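Local coordinates for protein prolyl-tRNA synthetase (Giardia lamblia ATCC 50803, PDB 3IAL) that probably charges tRNA(Pro) with L-proline at the expense of ATP, by way of a prolyl-adenylate that is bound here, at residues B[133-136]-B[140-143]; B[125-130]-B[143-148]; B[330-335]-B[415-420]; B[324-329]-B[340-345]; B[40-43]-B[48-51]. All blocks are in the same frame, centred on the assembly; numbering follows the deposited sequence.

In the fold
From the N terminus, contact 5 comes first and closes the short hairpin of strands 38-39 and 49-50, which presses on the second subunit. Further along the chain, in the class II core, contact 1 closes the turn between helix 124-134 and strand 143-152, and contact 2 packs the same helix on the same strand, so that contact 1, sharing Leu143, lies within the loop of contact 2. Much further on, in the anticodon-binding domain, contact 4 lays helix 315-334 against strand 340-342. Contact 3 starts inside that loop and crosses it, bringing the C-terminal part of the helix to helix 416-438; Leu332 and Val340 touch where the two meet.

Contact 1: B[133-136]-B[140-143]; sequences KWVR and DLPL
Asp140 reaches back to the end of the preceding helix and takes the backbone N-H of Arg136, with 3.0 Å between Arg136 N and Asp140 OD2. The bond is fairly straight, 163° at the hydrogen, and comes to the anti side of the carboxylate, 22° out of its plane. The same oxygen also accepts from Ser137 N, so two successive amides share it.

Alongside this polar bond lies an apolar cluster. Leu143 CD2 settles into the angle between Trp134 and Val135, 3.8 Å from Trp134 CB and 3.7 Å from Val135 CG2; it meets the indole at its edge, near the ring plane. With CG anti to the backbone N (chi1 -179°), Leu143 stretches across to that place. Leu141 comes in at about a right angle to Val135, its CD2 3.9 Å from Val135 CG1.

In the next shell, Cys176 of strand 167-177 touches Val135, Leu141 and Leu143, and Tyr256 of strand 256-257 touches Val135 and Leu141. Trp134 faces the second subunit, where its NE1 bonds to Asp39 and its ring takes a cation-pi contact from Arg51.

Val135 is the first residue to leave the helical conformation. The carboxylate thus takes two successive amides just past the helix end, and their N-H dipoles would probably favour its charged form.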
# COMPACT_ATOMS: atom_id res chain seq x y z
N LYS B 133 -7.28 -13.34 -21.28
CA LYS B 133 -8.57 -13.82 -20.78
C LYS B 133 -9.58 -12.68 -20.59
O LYS B 133 -10.76 -12.84 -20.90
CB LYS B 133 -8.37 -14.58 -19.47
CG LYS B 133 -7.37 -15.74 -19.58
CD LYS B 133 -7.19 -16.45 -18.25
CE LYS B 133 -6.17 -17.57 -18.34
NZ LYS B 133 -4.83 -17.02 -18.69
N TRP B 134 -9.12 -11.54 -20.09
CA TRP B 134 -10.02 -10.41 -19.80
C TRP B 134 -10.48 -9.63 -21.04
O TRP B 134 -11.50 -8.95 -21.01
CB TRP B 134 -9.36 -9.45 -18.82
CG TRP B 134 -8.96 -10.06 -17.50
CD1 TRP B 134 -9.46 -11.20 -16.94
CD2 TRP B 134 -8.00 -9.55 -16.57
NE1 TRP B 134 -8.87 -11.44 -15.73
CE2 TRP B 134 -7.96 -10.44 -15.48
CE3 TRP B 134 -7.16 -8.42 -16.56
CZ2 TRP B 134 -7.13 -10.23 -14.38
CZ3 TRP B 134 -6.33 -8.23 -15.47
CH2 TRP B 134 -6.32 -9.13 -14.40
N VAL B 135 -9.71 -9.72 -22.12
CA VAL B 135 -9.97 -8.95 -23.33
C VAL B 135 -10.49 -9.88 -24.42
O VAL B 135 -9.74 -10.69 -24.95
CB VAL B 135 -8.71 -8.25 -23.84
CG1 VAL B 135 -8.99 -7.50 -25.13
CG2 VAL B 135 -8.15 -7.31 -22.76
N ARG B 136 -11.79 -9.78 -24.72
CA ARG B 136 -12.41 -10.56 -25.79
C ARG B 136 -13.15 -9.68 -26.81
O ARG B 136 -13.27 -10.05 -27.98
CB ARG B 136 -13.35 -11.62 -25.19
CG ARG B 136 -12.64 -12.64 -24.27
CD ARG B 136 -11.65 -13.51 -25.06
NE ARG B 136 -10.77 -14.34 -24.23
CZ ARG B 136 -11.12 -15.50 -23.68
NH1 ARG B 136 -12.35 -15.98 -23.82
NH2 ARG B 136 -10.24 -16.19 -22.96
N ASP B 140 -14.46 -4.37 -23.80
CA ASP B 140 -13.58 -4.56 -22.66
C ASP B 140 -12.43 -3.56 -22.63
O ASP B 140 -11.65 -3.53 -21.68
CB ASP B 140 -12.98 -5.98 -22.69
CG ASP B 140 -14.05 -7.07 -22.73
OD1 ASP B 140 -15.02 -7.00 -21.96
OD2 ASP B 140 -13.89 -8.03 -23.52
N LEU B 141 -12.31 -2.73 -23.67
CA LEU B 141 -11.19 -1.79 -23.80
C LEU B 141 -11.68 -0.36 -23.67
O LEU B 141 -12.82 -0.06 -24.02
CB LEU B 141 -10.47 -1.98 -25.13
CG LEU B 141 -9.85 -3.36 -25.39
CD1 LEU B 141 -9.21 -3.41 -26.79
CD2 LEU B 141 -8.82 -3.73 -24.34
N PRO B 142 -10.84 0.55 -23.14
CA PRO B 142 -9.50 0.31 -22.62
C PRO B 142 -9.50 -0.45 -21.29
O PRO B 142 -10.47 -0.39 -20.53
CB PRO B 142 -8.93 1.72 -22.41
CG PRO B 142 -10.09 2.61 -22.32
CD PRO B 142 -11.19 1.98 -23.13
N LEU B 143 -8.42 -1.17 -21.05
CA LEU B 143 -8.24 -1.92 -19.82
C LEU B 143 -6.94 -1.37 -19.24
O LEU B 143 -5.87 -1.55 -19.82
CB LEU B 143 -8.16 -3.42 -20.13
CG LEU B 143 -7.97 -4.40 -18.96
CD1 LEU B 143 -8.70 -3.95 -17.70
CD2 LEU B 143 -8.43 -5.81 -19.37

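Contact 2: B[125-130]-B[143-148]; sequences TAIYSM and LKIHQT
Ile127 and Ile145 make the closest part of this contact, methyl to methyl: Ile127 CG2 lies 4.3 Å from Ile145 CD1. Both CB atoms point across the gap, and the backbones stay well apart, with 9.6 Å between Ile127 CA and Ile145 CA. On Ile145, CG1 sits beside both the backbone N and the carbonyl carbon (chi1 55°), and a further bend at chi2 turns CD1 toward the helix.

The other end is looser. Ile127 CD1 comes only to within 4.5 Å of Gln147 NE2, a distant approach of a methyl to an amide that makes no polar bond with it. Gln147 is held from elsewhere: OE1 accepts from Phe79 N and NE2 donates to Glu172 OE1, which together fix the rotation of the amide. Although the fit is loose here, all three touching residues are buried, and the side chain of Ile127 is about 7 Å from the bound prolyl-adenylate. Within the helix, Ser129 OG donates to Thr125 O at 2.7 Å, nearly along the C=O axis, where the backbone bond from Ser129 N to the same oxygen is weak.

Strand 143-152 is the first of the antiparallel pair that, with strand 167-177, forms motif 2 of the class II synthetases. His174 of strand 167-177 touches Ile127 and Ile145, while strand 75-76 runs parallel along the other edge of strand 143-152. Helix 124-134 thus lies against strands 143-152 and 167-177, and Ala126 and Met130 on it pack against Tyr42 and Asp39 of the second subunit.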
# COMPACT_ATOMS: atom_id res chain seq x y z
N THR B 125 4.76 -10.48 -18.54
CA THR B 125 4.41 -11.84 -18.99
C THR B 125 3.21 -12.40 -18.22
O THR B 125 2.35 -13.07 -18.79
CB THR B 125 5.61 -12.81 -18.91
OG1 THR B 125 6.12 -12.86 -17.58
CG2 THR B 125 6.73 -12.36 -19.85
N ALA B 126 3.14 -12.08 -16.93
CA ALA B 126 2.05 -12.50 -16.06
C ALA B 126 0.78 -11.72 -16.35
O ALA B 126 -0.29 -12.30 -16.49
CB ALA B 126 2.46 -12.35 -14.59
N ILE B 127 0.89 -10.40 -16.46
CA ILE B 127 -0.27 -9.56 -16.68
C ILE B 127 -0.91 -9.77 -18.05
O ILE B 127 -2.13 -9.84 -18.16
CB ILE B 127 0.06 -8.06 -16.46
CG1 ILE B 127 0.29 -7.80 -14.97
CG2 ILE B 127 -1.09 -7.18 -16.98
CD1 ILE B 127 1.01 -6.52 -14.67
N TYR B 128 -0.09 -9.90 -19.10
CA TYR B 128 -0.63 -10.04 -20.45
C TYR B 128 -1.21 -11.45 -20.69
O TYR B 128 -2.15 -11.60 -21.47
CB TYR B 128 0.40 -9.64 -21.52
CG TYR B 128 1.01 -8.26 -21.27
CD1 TYR B 128 0.33 -7.29 -20.52
CD2 TYR B 128 2.26 -7.92 -21.79
CE1 TYR B 128 0.90 -6.04 -20.28
CE2 TYR B 128 2.83 -6.68 -21.56
CZ TYR B 128 2.14 -5.74 -20.80
OH TYR B 128 2.68 -4.50 -20.56
N SER B 129 -0.71 -12.46 -19.98
CA SER B 129 -1.36 -13.77 -19.96
C SER B 129 -2.79 -13.64 -19.41
O SER B 129 -3.69 -14.33 -19.89
CB SER B 129 -0.57 -14.78 -19.11
OG SER B 129 0.73 -14.99 -19.65
N MET B 130 -2.99 -12.77 -18.42
CA MET B 130 -4.35 -12.52 -17.91
C MET B 130 -5.16 -11.58 -18.82
O MET B 130 -6.35 -11.78 -18.97
CB MET B 130 -4.32 -12.00 -16.47
CG MET B 130 -3.69 -13.00 -15.49
SD MET B 130 -4.46 -14.65 -15.44
CE MET B 130 -6.12 -14.20 -14.90
N LEU B 143 -8.42 -1.17 -21.05
CA LEU B 143 -8.24 -1.92 -19.82
C LEU B 143 -6.94 -1.37 -19.24
O LEU B 143 -5.87 -1.55 -19.82
CB LEU B 143 -8.16 -3.42 -20.13
CG LEU B 143 -7.97 -4.40 -18.96
CD1 LEU B 143 -8.70 -3.95 -17.70
CD2 LEU B 143 -8.43 -5.81 -19.37
N LYS B 144 -7.07 -0.65 -18.12
CA LYS B 144 -5.97 0.11 -17.54
C LYS B 144 -5.80 -0.27 -16.08
O LYS B 144 -6.69 -0.02 -15.27
CB LYS B 144 -6.24 1.61 -17.65
CG LYS B 144 -6.58 2.10 -19.06
CD LYS B 144 -6.51 3.62 -19.16
CE LYS B 144 -7.00 4.13 -20.49
NZ LYS B 144 -6.85 5.60 -20.63
N ILE B 145 -4.65 -0.85 -15.74
CA ILE B 145 -4.39 -1.24 -14.37
C ILE B 145 -3.01 -0.80 -13.90
O ILE B 145 -2.20 -0.35 -14.69
CB ILE B 145 -4.61 -2.76 -14.16
CG1 ILE B 145 -3.77 -3.61 -15.12
CG2 ILE B 145 -6.11 -3.12 -14.33
CD1 ILE B 145 -2.32 -3.74 -14.77
N HIS B 146 -2.77 -0.91 -12.60
CA HIS B 146 -1.45 -0.68 -12.05
C HIS B 146 -1.36 -1.37 -10.70
O HIS B 146 -2.38 -1.66 -10.09
CB HIS B 146 -1.17 0.82 -11.89
CG HIS B 146 -2.00 1.48 -10.85
ND1 HIS B 146 -1.56 1.67 -9.56
CD2 HIS B 146 -3.26 1.98 -10.89
CE1 HIS B 146 -2.51 2.27 -8.86
NE2 HIS B 146 -3.55 2.45 -9.64
N GLN B 147 -0.13 -1.63 -10.26
CA GLN B 147 0.10 -2.22 -8.95
C GLN B 147 1.36 -1.67 -8.31
O GLN B 147 2.33 -1.35 -8.99
CB GLN B 147 0.19 -3.74 -9.04
CG GLN B 147 1.37 -4.27 -9.83
CD GLN B 147 1.37 -5.78 -9.89
OE1 GLN B 147 0.41 -6.42 -9.45
NE2 GLN B 147 2.45 -6.36 -10.43
N THR B 148 1.31 -1.54 -6.99
CA THR B 148 2.44 -1.11 -6.19
C THR B 148 2.89 -2.37 -5.50
O THR B 148 2.10 -3.03 -4.83
CB THR B 148 2.01 -0.08 -5.14
OG1 THR B 148 1.60 1.11 -5.81
CG2 THR B 148 3.15 0.21 -4.17

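Contact 3: B[330-335]-B[415-420]; sequences DTLKSK and NVIKDE
Leu332 and Ile417 meet with their side chains crossed at about a right angle. One methyl of the leucine does the touching: Leu332 CD2 lies 3.7 Å from Ile417 CG1 and 4.0 Å from Ile417 CB, so it rests on the base of the isoleucine branch. Leu332 leaves its helix pointing neither at nor away from the partner, and it is the end of the side chain, with CG anti to the carbonyl carbon (chi1 -60°), that closes the distance. Ile417, by contrast, has its CB directed straight across. The same leucine methyl, Leu332 CD2, stands 4.3 Å from Asn415 OD1, an oxygen already engaged in capping.

Asn415 is the N-cap of helix 416-438. Its OD1 turns back over the first turn and accepts from Ile417 N at 2.8 Å and from Lys418 N at 3.3 Å, both weak bonds, while ND2 donates to the carbonyls of Lys400 and Val398. The amide is therefore occupied at both ends, and the capped first turn presents Ile417 to the C-terminal part of helix 315-334 in the anticodon-binding domain. Beneath the pair lies the mixed sheet of that domain: Leu332 rests on Ile366 and Val340, and Ile417 on Leu364, with Leu338 and Val398 also against the isoleucine.

On the outer flank of helix 315-334, Asp330 O receives two donors from Ser334. Ser334 OG, at 2.8 Å, and Ser334 N reach it from opposite faces of the carbonyl plane.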
# COMPACT_ATOMS: atom_id res chain seq x y z
N ASP B 330 -2.81 21.69 17.53
CA ASP B 330 -4.18 21.25 17.23
C ASP B 330 -4.77 21.96 16.02
O ASP B 330 -5.42 21.33 15.19
CB ASP B 330 -5.10 21.42 18.46
CG ASP B 330 -4.78 20.44 19.58
OD1 ASP B 330 -4.22 19.35 19.30
OD2 ASP B 330 -5.11 20.74 20.75
N THR B 331 -4.55 23.27 15.92
CA THR B 331 -4.96 24.04 14.74
C THR B 331 -4.26 23.54 13.46
O THR B 331 -4.92 23.26 12.46
CB THR B 331 -4.66 25.54 14.94
OG1 THR B 331 -5.46 26.04 16.01
CG2 THR B 331 -4.95 26.34 13.68
N LEU B 332 -2.94 23.40 13.51
CA LEU B 332 -2.18 22.91 12.35
C LEU B 332 -2.60 21.50 11.91
O LEU B 332 -2.63 21.21 10.71
CB LEU B 332 -0.67 22.94 12.62
CG LEU B 332 -0.03 24.30 12.95
CD1 LEU B 332 1.48 24.13 13.03
CD2 LEU B 332 -0.40 25.38 11.94
N LYS B 333 -2.94 20.63 12.86
CA LYS B 333 -3.38 19.27 12.52
C LYS B 333 -4.84 19.24 12.04
O LYS B 333 -5.13 18.75 10.94
CB LYS B 333 -3.20 18.32 13.71
CG LYS B 333 -1.74 17.96 13.99
CD LYS B 333 -1.62 16.83 15.00
CE LYS B 333 -1.97 17.28 16.40
NZ LYS B 333 -1.61 16.26 17.42
N SER B 334 -5.74 19.77 12.86
CA SER B 334 -7.17 19.64 12.63
C SER B 334 -7.69 20.47 11.46
O SER B 334 -8.50 19.98 10.66
CB SER B 334 -7.94 20.00 13.91
OG SER B 334 -7.40 19.31 15.02
N LYS B 335 -7.23 21.72 11.34
CA LYS B 335 -7.74 22.64 10.31
C LYS B 335 -6.98 22.56 8.98
O LYS B 335 -7.56 22.83 7.93
CB LYS B 335 -7.73 24.09 10.82
CG LYS B 335 -8.85 24.43 11.79
CD LYS B 335 -10.22 24.51 11.10
CE LYS B 335 -11.25 25.23 11.97
NZ LYS B 335 -12.64 24.83 11.63
N ASN B 415 -3.52 29.74 5.26
CA ASN B 415 -2.87 29.89 6.55
C ASN B 415 -1.40 30.22 6.36
O ASN B 415 -0.78 29.78 5.39
CB ASN B 415 -3.03 28.60 7.36
CG ASN B 415 -2.20 28.59 8.63
OD1 ASN B 415 -1.12 28.01 8.66
ND2 ASN B 415 -2.71 29.22 9.68
N VAL B 416 -0.83 30.98 7.28
CA VAL B 416 0.56 31.42 7.17
C VAL B 416 1.54 30.24 7.15
O VAL B 416 2.48 30.25 6.38
CB VAL B 416 0.93 32.45 8.27
CG1 VAL B 416 1.05 31.79 9.63
CG2 VAL B 416 2.21 33.20 7.91
N ILE B 417 1.31 29.22 7.98
CA ILE B 417 2.21 28.05 8.00
C ILE B 417 2.12 27.29 6.67
O ILE B 417 3.14 26.89 6.12
CB ILE B 417 1.92 27.09 9.20
CG1 ILE B 417 2.00 27.84 10.54
CG2 ILE B 417 2.91 25.94 9.20
CD1 ILE B 417 3.23 28.72 10.69
N LYS B 418 0.91 27.12 6.16
CA LYS B 418 0.72 26.61 4.80
C LYS B 418 1.49 27.49 3.79
O LYS B 418 2.28 26.96 3.01
CB LYS B 418 -0.77 26.52 4.44
CG LYS B 418 -1.03 26.28 2.97
CD LYS B 418 -2.45 25.77 2.70
CE LYS B 418 -2.69 25.59 1.20
NZ LYS B 418 -2.71 26.89 0.46
N ASP B 419 1.27 28.81 3.83
CA ASP B 419 2.01 29.73 2.94
C ASP B 419 3.52 29.50 3.01
O ASP B 419 4.20 29.53 1.98
CB ASP B 419 1.72 31.20 3.26
CG ASP B 419 0.28 31.60 3.00
OD1 ASP B 419 -0.31 31.16 2.01
OD2 ASP B 419 -0.26 32.39 3.80
N GLU B 420 4.03 29.29 4.22
CA GLU B 420 5.46 29.04 4.43
C GLU B 420 5.91 27.72 3.81
O GLU B 420 7.00 27.64 3.25
CB GLU B 420 5.81 29.09 5.92
CG GLU B 420 5.79 30.48 6.52
CD GLU B 420 6.89 31.38 5.98
OE1 GLU B 420 8.06 30.94 5.91
OE2 GLU B 420 6.59 32.54 5.63

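Contact 4: B[324-329]-B[340-345]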
# COMPACT_ATOMS: atom_id res chain seq x y z
N LYS B 324 -0.02 26.67 24.96
CA LYS B 324 -0.17 27.35 23.67
C LYS B 324 0.43 26.53 22.53
O LYS B 324 -0.11 26.51 21.43
CB LYS B 324 0.47 28.74 23.71
CG LYS B 324 0.16 29.62 22.49
CD LYS B 324 -1.30 30.05 22.40
CE LYS B 324 -1.69 30.99 23.54
NZ LYS B 324 -3.03 31.60 23.31
N VAL B 325 1.56 25.86 22.80
CA VAL B 325 2.15 24.92 21.85
C VAL B 325 1.11 23.88 21.38
O VAL B 325 1.05 23.55 20.20
CB VAL B 325 3.41 24.23 22.44
CG1 VAL B 325 3.78 22.97 21.67
CG2 VAL B 325 4.58 25.21 22.47
N ASN B 326 0.28 23.40 22.31
CA ASN B 326 -0.78 22.43 21.98
C ASN B 326 -1.89 23.03 21.11
O ASN B 326 -2.36 22.38 20.18
CB ASN B 326 -1.39 21.83 23.26
CG ASN B 326 -0.42 20.91 24.00
OD1 ASN B 326 0.40 20.24 23.39
ND2 ASN B 326 -0.53 20.88 25.33
N GLU B 327 -2.31 24.26 21.42
CA GLU B 327 -3.31 24.96 20.61
C GLU B 327 -2.81 25.24 19.19
O GLU B 327 -3.60 25.23 18.24
CB GLU B 327 -3.73 26.27 21.26
CG GLU B 327 -4.46 26.13 22.59
CD GLU B 327 -4.74 27.47 23.24
OE1 GLU B 327 -5.13 28.41 22.51
OE2 GLU B 327 -4.57 27.59 24.47
N ILE B 328 -1.51 25.53 19.05
CA ILE B 328 -0.89 25.66 17.74
C ILE B 328 -0.90 24.30 17.03
O ILE B 328 -1.34 24.20 15.89
CB ILE B 328 0.55 26.20 17.83
CG1 ILE B 328 0.54 27.67 18.28
CG2 ILE B 328 1.26 26.09 16.50
CD1 ILE B 328 1.93 28.29 18.37
N ALA B 329 -0.42 23.27 17.72
CA ALA B 329 -0.40 21.92 17.14
C ALA B 329 -1.80 21.47 16.69
O ALA B 329 -1.95 20.95 15.59
CB ALA B 329 0.20 20.92 18.13
N VAL B 340 2.34 17.24 12.61
CA VAL B 340 3.00 18.10 13.57
C VAL B 340 3.56 17.26 14.71
O VAL B 340 2.91 16.33 15.18
CB VAL B 340 2.01 19.14 14.14
CG1 VAL B 340 2.68 20.06 15.14
CG2 VAL B 340 1.38 19.93 12.98
N SER B 341 4.77 17.60 15.15
CA SER B 341 5.36 16.98 16.34
C SER B 341 5.72 18.05 17.37
O SER B 341 6.04 19.19 17.01
CB SER B 341 6.59 16.18 15.96
OG SER B 341 7.03 15.40 17.06
N ILE B 342 5.66 17.67 18.64
CA ILE B 342 6.05 18.53 19.76
C ILE B 342 7.21 17.85 20.48
O ILE B 342 7.03 16.74 21.01
CB ILE B 342 4.90 18.70 20.78
CG1 ILE B 342 3.66 19.30 20.11
CG2 ILE B 342 5.33 19.59 21.97
CD1 ILE B 342 2.42 19.32 21.03
N ASP B 343 8.38 18.49 20.51
CA ASP B 343 9.55 17.97 21.23
C ASP B 343 9.69 18.64 22.58
O ASP B 343 10.44 19.61 22.73
CB ASP B 343 10.84 18.16 20.43
CG ASP B 343 12.03 17.41 21.04
OD1 ASP B 343 12.12 17.31 22.28
OD2 ASP B 343 12.89 16.94 20.28
N ASP B 344 9.00 18.10 23.58
CA ASP B 344 9.03 18.66 24.93
C ASP B 344 10.09 18.02 25.84
O ASP B 344 9.94 18.01 27.05
CB ASP B 344 7.63 18.56 25.58
CG ASP B 344 7.08 17.15 25.60
OD1 ASP B 344 7.75 16.20 25.13
OD2 ASP B 344 5.94 16.98 26.09
N ASP B 345 11.17 17.49 25.25
CA ASP B 345 12.26 16.90 26.04
C ASP B 345 13.21 18.01 26.46
O ASP B 345 14.07 18.43 25.69
CB ASP B 345 13.01 15.82 25.26
CG ASP B 345 14.09 15.12 26.10
OD1 ASP B 345 14.14 15.34 27.33
OD2 ASP B 345 14.90 14.35 25.53
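Val340 opens the strand by directing its CB at the helix, where Val340 CG1 meets Ala329 CB at 4.0 Å; here the backbones come nearest, 6.2 Å from Ala329 CA to Val340 CA. With only a methyl on Ala329, helix and strand can draw close. Ser341 points the other way and bonds through its backbone to Val302 and Ile304 of the adjacent strand.

Ile342, directed at the helix again, makes the largest share of the contact. Its CG2 lies 3.7 Å from Val325 CG1, the two side chains sliding past each other in opposite directions. CG1 is anti to the carbonyl carbon (chi1 -58°) and the chain then runs out extended, bringing CD1 to 4.0 Å from Ala329 CB and to a tight 3.2 Å from Asn326 OD1. That last approach is a methyl against an amide oxygen, with the side chains crossed at about a right angle.

Past the strand, Asp343 forms an Asx turn: its OD1 accepts from Asp345 N at 3.1 Å, while OD2 bonds to Tyr357 OH.

Helix 315-334 and strand 340-342 continue a beta-alpha-beta unit of the anticodon-binding domain begun by strand 302-307; the axes of the short segments 324-329 and 340-342 run nearly antiparallel, at 168°. Ile304 of the neighbouring parallel strand touches Val325, Ala329 and Val340; Val368 of strand 364-369 touches Val325 and Ile328, and helix 395-399 packs beside Ile328.

Contact 5: B[40-43]-B[48-51]; sequences RRYP and VVFR
The hydroxyl of Tyr42, whose ring packs against Val49, is hydrogen-bonded to the backbone O of Val82 of the second subunit. That bond holds the far end of the ring; its near end is met by a single methyl, Val49 CG2, which lies 4.0 Å from Tyr42 CD1 and 4.1 Å from Tyr42 CB. The two side chains cross at about a right angle. Tyr42 has CG anti to the backbone N (chi1 -165°), and this carries the ring out toward the neighbouring chain, where Pro80 packs on it. Val49 also touches Phe79 of the second subunit.

At the mouth of the loop, Val48 CG1 rests on the backbone of Arg40, 4.2 Å from Arg40 CA. This is where the two segments run closest, with 4.9 Å between Arg40 CA and Val48 CA.

Arg41 and Arg51 bring their guanidinium groups near each other, 4.7 Å from Arg41 NH2 to Arg51 NH1, close to Asp39, which makes a salt bridge with Arg41 NH2 and is touched by Arg51. Its negative charge would be expected to offset the two positive ones. Arg51 NH1 also has a long, weak ion pair with Glu36, and Arg51 makes a cation-pi contact with Trp134 of the second subunit.

Backbone bonds from Val49 to Asp39 and from Arg51 to Leu37 make this a small antiparallel hairpin, placed at the dimer interface. Arg51 stands at the N-cap position of helix 52-71, the long helix of motif 1, the element by which class II synthetases dimerise.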
# COMPACT_ATOMS: atom_id res chain seq x y z
N ARG B 40 21.05 -1.44 5.47
CA ARG B 40 21.74 -2.30 4.50
C ARG B 40 22.29 -3.58 5.13
O ARG B 40 22.78 -4.46 4.42
CB ARG B 40 22.93 -1.56 3.85
CG ARG B 40 22.59 -0.24 3.19
CD ARG B 40 23.84 0.47 2.70
NE ARG B 40 24.36 -0.09 1.45
CZ ARG B 40 25.39 0.41 0.76
NH1 ARG B 40 26.04 1.49 1.20
NH2 ARG B 40 25.78 -0.17 -0.37
N ARG B 41 22.24 -3.68 6.46
CA ARG B 41 22.83 -4.81 7.18
C ARG B 41 21.98 -6.09 7.16
O ARG B 41 22.33 -7.07 7.82
CB ARG B 41 23.11 -4.40 8.64
CG ARG B 41 24.13 -3.27 8.78
CD ARG B 41 24.25 -2.81 10.23
NE ARG B 41 23.02 -2.18 10.71
CZ ARG B 41 22.84 -1.71 11.94
NH1 ARG B 41 23.82 -1.79 12.85
NH2 ARG B 41 21.69 -1.15 12.27
N TYR B 42 20.88 -6.09 6.43
CA TYR B 42 20.14 -7.32 6.17
C TYR B 42 21.04 -8.22 5.33
O TYR B 42 21.53 -7.79 4.29
CB TYR B 42 18.85 -7.00 5.42
CG TYR B 42 17.85 -8.12 5.40
CD1 TYR B 42 17.06 -8.38 6.52
CD2 TYR B 42 17.68 -8.91 4.28
CE1 TYR B 42 16.13 -9.40 6.52
CE2 TYR B 42 16.75 -9.93 4.26
CZ TYR B 42 15.98 -10.18 5.38
OH TYR B 42 15.07 -11.19 5.38
N PRO B 43 21.26 -9.48 5.77
CA PRO B 43 22.24 -10.36 5.13
C PRO B 43 21.82 -10.98 3.78
O PRO B 43 22.17 -12.12 3.50
CB PRO B 43 22.44 -11.45 6.19
CG PRO B 43 21.13 -11.55 6.85
CD PRO B 43 20.63 -10.13 6.93
N VAL B 48 17.42 -4.35 1.12
CA VAL B 48 17.59 -3.44 2.23
C VAL B 48 16.28 -3.25 2.97
O VAL B 48 15.23 -3.19 2.35
CB VAL B 48 18.14 -2.06 1.77
CG1 VAL B 48 19.42 -2.25 0.96
CG2 VAL B 48 17.11 -1.31 0.97
N VAL B 49 16.37 -3.15 4.30
CA VAL B 49 15.21 -2.84 5.12
C VAL B 49 14.85 -1.37 4.94
O VAL B 49 15.72 -0.51 5.02
CB VAL B 49 15.49 -3.12 6.62
CG1 VAL B 49 14.27 -2.73 7.49
CG2 VAL B 49 15.86 -4.59 6.84
N PHE B 50 13.58 -1.10 4.66
CA PHE B 50 13.04 0.25 4.74
C PHE B 50 12.64 0.50 6.20
O PHE B 50 11.66 -0.06 6.68
CB PHE B 50 11.80 0.40 3.86
CG PHE B 50 12.03 1.15 2.58
CD1 PHE B 50 12.43 2.49 2.60
CD2 PHE B 50 11.80 0.55 1.35
CE1 PHE B 50 12.61 3.20 1.41
CE2 PHE B 50 11.99 1.23 0.17
CZ PHE B 50 12.39 2.57 0.20
N ARG B 51 13.40 1.36 6.90
CA ARG B 51 13.04 1.74 8.27
C ARG B 51 11.92 2.80 8.25
O ARG B 51 11.69 3.41 7.21
CB ARG B 51 14.28 2.24 9.01
CG ARG B 51 15.41 1.23 9.02
CD ARG B 51 16.55 1.69 9.88
NE ARG B 51 16.19 1.69 11.30
CZ ARG B 51 17.05 1.91 12.29
NH1 ARG B 51 18.33 2.16 12.02
NH2 ARG B 51 16.63 1.88 13.55